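14 kDa fatty acid-binding protein (Schistosoma mansoni, PDB 1VYF) binds long-chain fatty acids such as oleic and arachidonic acid inside a beta-barrel and may take part in their transport. Local coordinates at residues T65-F68 and G69-F72; E74-S77 and D78-V82. All blocks are in the same frame, centred on the assembly; numbering follows the deposited sequence.

Interaction 1 (T65-F68 and G69-F72)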
loop_
_atom_site.group_PDB
_atom_site.type_symbol
_atom_site.label_atom_id
_atom_site.label_comp_id
_atom_site.label_asym_id
_atom_site.label_seq_id
_atom_site.Cartn_x
_atom_site.Cartn_y
_atom_site.Cartn_z
ATOM N N THR A 65 5.213 2.075 -10.321
ATOM C CA THR A 65 5.196 3.426 -10.882
ATOM C C THR A 65 3.857 3.574 -11.608
ATOM O O THR A 65 3.411 2.643 -12.290
ATOM C CB THR A 65 6.406 3.661 -11.827
ATOM O OG1 THR A 65 7.646 3.559 -11.088
ATOM C CG2 THR A 65 6.431 5.090 -12.367
ATOM N N PHE A 66 3.189 4.716 -11.432
ATOM C CA PHE A 66 1.841 4.898 -11.975
ATOM C C PHE A 66 1.486 6.356 -12.246
ATOM O O PHE A 66 2.006 7.279 -11.622
ATOM C CB PHE A 66 0.792 4.295 -11.025
ATOM C CG PHE A 66 0.931 4.746 -9.589
ATOM C CD1 PHE A 66 1.725 4.035 -8.703
ATOM C CD2 PHE A 66 0.302 5.891 -9.141
ATOM C CE1 PHE A 66 1.879 4.454 -7.390
ATOM C CE2 PHE A 66 0.441 6.308 -7.811
ATOM C CZ PHE A 66 1.229 5.582 -6.947
ATOM N N LYS A 67 0.593 6.525 -13.215
ATOM C CA LYS A 67 -0.155 7.759 -13.414
ATOM C C LYS A 67 -1.497 7.615 -12.708
ATOM O O LYS A 67 -2.087 6.534 -12.720
ATOM C CB LYS A 67 -0.403 7.936 -14.911
ATOM C CG LYS A 67 -0.994 9.254 -15.304
ATOM C CD LYS A 67 -0.785 9.490 -16.824
ATOM C CE LYS A 67 0.708 9.537 -17.170
ATOM N NZ LYS A 67 1.254 8.206 -17.591
ATOM N N PHE A 68 -1.973 8.680 -12.075
ATOM C CA PHE A 68 -3.273 8.644 -11.400
ATOM C C PHE A 68 -4.407 8.423 -12.418
ATOM O O PHE A 68 -4.396 9.051 -13.464
ATOM C CB PHE A 68 -3.503 9.934 -10.589
ATOM C CG PHE A 68 -2.509 10.155 -9.485
ATOM C CD1 PHE A 68 -2.352 9.217 -8.469
ATOM C CD2 PHE A 68 -1.728 11.298 -9.450
ATOM C CE1 PHE A 68 -1.447 9.417 -7.464
ATOM C CE2 PHE A 68 -0.812 11.494 -8.444
ATOM C CZ PHE A 68 -0.669 10.547 -7.447
ATOM N N GLY A 69 -5.336 7.499 -12.137
ATOM C CA GLY A 69 -6.484 7.213 -12.991
ATOM C C GLY A 69 -6.218 6.195 -14.084
ATOM O O GLY A 69 -7.159 5.729 -14.778
ATOM N N GLU A 70 -4.946 5.825 -14.221
ATOM C CA GLU A 70 -4.472 4.954 -15.286
ATOM C C GLU A 70 -4.261 3.520 -14.798
ATOM O O GLU A 70 -3.349 3.255 -14.024
ATOM C CB GLU A 70 -3.165 5.506 -15.853
ATOM C CG GLU A 70 -2.527 4.578 -16.880
ATOM C CD GLU A 70 -1.320 5.187 -17.557
ATOM O OE1 GLU A 70 -0.195 4.753 -17.220
ATOM O OE2 GLU A 70 -1.510 6.097 -18.414
ATOM N N GLU A 71 -5.093 2.601 -15.270
ATOM C CA GLU A 71 -4.985 1.189 -14.915
ATOM C C GLU A 71 -3.621 0.666 -15.292
ATOM O O GLU A 71 -3.040 1.087 -16.300
ATOM C CB GLU A 71 -6.068 0.352 -15.607
ATOM C CG GLU A 71 -6.026 -1.122 -15.214
ATOM C CD GLU A 71 -7.324 -1.876 -15.471
ATOM O OE1 GLU A 71 -7.591 -2.210 -16.650
ATOM O OE2 GLU A 71 -8.063 -2.180 -14.493
ATOM N N PHE A 72 -3.093 -0.232 -14.464
ATOM C CA PHE A 72 -1.814 -0.862 -14.716
ATOM C C PHE A 72 -1.744 -2.255 -14.101
ATOM O O PHE A 72 -2.510 -2.607 -13.193
ATOM C CB PHE A 72 -0.670 0.026 -14.223
ATOM C CG PHE A 72 -0.584 0.171 -12.699
ATOM C CD1 PHE A 72 -1.248 1.213 -12.043
ATOM C CD2 PHE A 72 0.195 -0.696 -11.945
ATOM C CE1 PHE A 72 -1.151 1.366 -10.652
ATOM C CE2 PHE A 72 0.309 -0.535 -10.555
ATOM C CZ PHE A 72 -0.375 0.495 -9.918
HETATM O O HOH W 1 -2.962 4.485 -11.396
HETATM O O HOH W 2 -0.552 3.900 -14.502
HETATM O O HOH W 3 -0.381 8.511 -19.916
#

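Interaction 2 (E74-S77 and D78-V82). With OLA (oleic acid), chain B.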
loop_
_atom_site.group_PDB
_atom_site.type_symbol
_atom_site.label_atom_id
_atom_site.label_comp_id
_atom_site.label_asym_id
_atom_site.label_seq_id
_atom_site.Cartn_x
_atom_site.Cartn_y
_atom_site.Cartn_z
ATOM N N GLU A 74 0.092 -5.223 -11.994
ATOM C CA GLU A 74 0.864 -5.261 -10.758
ATOM C C GLU A 74 0.924 -6.705 -10.295
ATOM O O GLU A 74 -0.035 -7.449 -10.459
ATOM C CB GLU A 74 0.191 -4.388 -9.670
ATOM C CG GLU A 74 1.106 -3.991 -8.512
ATOM C CD GLU A 74 0.365 -3.556 -7.252
ATOM O OE1 GLU A 74 -0.757 -2.978 -7.380
ATOM O OE2 GLU A 74 0.915 -3.811 -6.129
ATOM N N LYS A 75 2.073 -7.104 -9.751
ATOM C CA LYS A 75 2.185 -8.325 -8.959
ATOM C C LYS A 75 2.407 -7.899 -7.495
ATOM O O LYS A 75 3.313 -7.100 -7.197
ATOM C CB LYS A 75 3.339 -9.211 -9.440
ATOM C CG LYS A 75 3.261 -10.649 -8.875
ATOM C CD LYS A 75 4.588 -11.428 -8.982
ATOM C CE LYS A 75 4.453 -12.625 -9.921
ATOM N NZ LYS A 75 5.616 -13.560 -9.790
ATOM N N THR A 76 1.557 -8.408 -6.606
ATOM C CA THR A 76 1.582 -8.027 -5.201
ATOM C C THR A 76 2.742 -8.743 -4.529
ATOM O O THR A 76 3.321 -9.661 -5.103
ATOM C CB THR A 76 0.249 -8.413 -4.475
ATOM O OG1 THR A 76 0.053 -9.836 -4.496
ATOM C CG2 THR A 76 -0.957 -7.840 -5.187
ATOM N N SER A 77 3.063 -8.337 -3.305
ATOM C CA SER A 77 4.158 -8.954 -2.553
ATOM C C SER A 77 3.948 -10.454 -2.323
ATOM O O SER A 77 4.889 -11.234 -2.289
ATOM C CB SER A 77 4.415 -8.222 -1.218
ATOM O OG SER A 77 3.232 -7.865 -0.520
ATOM N N ASP A 78 2.701 -10.865 -2.191
ATOM C CA ASP A 78 2.397 -12.259 -1.939
ATOM C C ASP A 78 2.253 -13.104 -3.215
ATOM O O ASP A 78 2.047 -14.313 -3.133
ATOM C CB ASP A 78 1.141 -12.372 -1.077
ATOM C CG ASP A 78 -0.067 -11.779 -1.724
ATOM O OD1 ASP A 78 -0.106 -10.550 -1.948
ATOM O OD2 ASP A 78 -1.047 -12.476 -2.050
ATOM N N GLY A 79 2.345 -12.458 -4.374
ATOM C CA GLY A 79 2.402 -13.139 -5.659
ATOM C C GLY A 79 1.184 -13.099 -6.562
ATOM O O GLY A 79 1.184 -13.757 -7.604
ATOM N N ARG A 80 0.152 -12.337 -6.204
ATOM C CA ARG A 80 -1.058 -12.280 -7.001
ATOM C C ARG A 80 -0.902 -11.238 -8.122
ATOM O O ARG A 80 -0.441 -10.117 -7.880
ATOM C CB ARG A 80 -2.259 -11.925 -6.128
ATOM C CG ARG A 80 -2.652 -12.981 -5.097
ATOM C CD ARG A 80 -2.970 -12.382 -3.710
ATOM N NE ARG A 80 -3.872 -11.302 -3.936
ATOM C CZ ARG A 80 -3.843 -10.083 -3.438
ATOM N NH1 ARG A 80 -2.961 -9.633 -2.525
ATOM N NH2 ARG A 80 -4.780 -9.272 -3.901
ATOM N N ASN A 81 -1.265 -11.625 -9.350
ATOM C CA ASN A 81 -1.354 -10.681 -10.460
ATOM C C ASN A 81 -2.700 -9.972 -10.409
ATOM O O ASN A 81 -3.764 -10.608 -10.363
ATOM C CB ASN A 81 -1.184 -11.387 -11.809
ATOM C CG ASN A 81 0.196 -11.971 -11.976
ATOM O OD1 ASN A 81 1.194 -11.253 -11.979
ATOM N ND2 ASN A 81 0.261 -13.289 -12.089
ATOM N N VAL A 82 -2.638 -8.654 -10.389
ATOM C CA VAL A 82 -3.798 -7.806 -10.176
ATOM C C VAL A 82 -3.769 -6.631 -11.159
ATOM O O VAL A 82 -2.707 -6.254 -11.679
ATOM C CB VAL A 82 -3.830 -7.296 -8.697
ATOM C CG1 VAL A 82 -3.784 -8.480 -7.731
ATOM C CG2 VAL A 82 -2.654 -6.339 -8.412
HETATM C C1 OLA B . 0.355 -1.479 3.236
HETATM O O1 OLA B . 0.873 -0.680 2.471
HETATM O O2 OLA B . 0.760 -1.405 4.495
HETATM C C2 OLA B . -0.743 -2.486 2.893
HETATM C C3 OLA B . -0.790 -3.097 1.483
HETATM C C4 OLA B . -0.939 -4.643 1.496
HETATM C C5 OLA B . -2.181 -5.227 0.809
HETATM C C6 OLA B . -2.540 -6.637 1.298
HETATM C C7 OLA B . -1.820 -7.776 0.590
HETATM C C8 OLA B . -0.491 -8.147 1.242
HETATM C C9 OLA B . -0.434 -9.602 1.646
HETATM C C10 OLA B . 0.589 -10.128 2.336
HETATM C C11 OLA B . 1.793 -9.333 2.801
HETATM C C12 OLA B . 3.106 -10.082 2.558
HETATM C C13 OLA B . 4.299 -9.463 3.301
HETATM C C14 OLA B . 4.782 -8.122 2.736
HETATM C C15 OLA B . 4.176 -6.907 3.450
HETATM C C16 OLA B . 4.295 -5.635 2.602
HETATM C C17 OLA B . 2.942 -4.965 2.336
HETATM C C18 OLA B . 2.642 -3.965 3.426
#

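Interaction 1 (T65-F68 and G69-F72)
F66 and F72 touch across the base of the turn that links strand 62-66 to strand 72-75, with CB of F66 3.5 Å from CE1 of F72. This is the gap between the fourth and fifth strands known from fatty-acid-binding barrels, where side chains and waters span two strands not paired with each other. The two phenyl planes are nearly parallel, 8° apart, yet slid so far that the rings barely overlap; the touch is made by the methylene of F66. In both residues CG sits between the backbone N and the carbonyl carbon (chi1 51° in F66, 68° in F72), which sends the two rings off to the same side of the loop. The type II beta turn from K67 to E70 is closed by a weak bond of 3.3 Å from E70 N to K67 O, and G69 supplies the positive phi of its third position. On the outer side K67 NZ and E70 OE2 form a loose salt bridge of 3.6 Å. A water joins the same two groups, and two more bridge the arms: one lies within hydrogen-bonding distance of K67 O and E70 O, the other accepts from K67 N and donates to E70 O and E70 OE1. Farther out, F66 and F68 rest on M51 and V86, and backbone bonds tie F66 to M51, G69 to V86 and F72 to S84.

Interaction 2 (E74-S77 and D78-V82)
T76 OG1 knits together a tight beta hairpin, giving its proton to D78 OD1 at 2.7 Å and accepting from R80 N at 3.0 Å. Its place between the backbone N and the carbonyl carbon of T76 (chi1 62°) turns the hydroxyl to the side of the type I turn T76 to G79, toward these two partners; G79 N closes the turn by bonding to T76 O from above the carbonyl plane. D78 OD1 is gripped twice: the threonine hydroxyl meets it from above the carboxylate plane, and R80 NH1 reaches its syn lone pair at 3.1 Å as part of a salt bridge. T76 CG2 lies over one face of the R80 guanidinium, offset toward its rim. T76 N bonds to R80 O, and E74 and V82 form a hydrogen-bonded antiparallel pair whose V82 N to E74 O bond is nearly straight at 170°. The opposite face is looser and exposed: there the methylenes of K75 pass N81 OD1, CG at 3.8 Å. At the ligand end S77 OG comes within 3.6 Å of C14 of oleic acid, and D78 OD1 approaches C9 at 3.7 Å, so the turn helps to line the fatty-acid cavity. R80 also pairs with D100, and E74 OE1 bonds to Q98 and S84. D78 touches V27 and R80 touches L25, between helices 18-24 and 29-35, while the hairpin joins strand 72-75 to its sheet neighbour 81-88.

How the interactions relate
Following the chain from the N terminus, strand 62-66 leads into interaction 1, which closes the loop to strand 72-75; that strand then runs into interaction 2, which closes the hairpin to strand 81-88. The two contacts are in series, neither nested nor crossed, with centres about 16 Å apart, and a single residue separates the two ranges. They differ in what they join. Residues 65-72 bridge the two outermost strands of the antiparallel sheet, 62-66 and 72-75, whereas residues 74-82 connect strands adjacent within it. The side chain of F66 in interaction 1 is about 11 Å from the bound oleic acid, which the hairpin turn of interaction 2 borders.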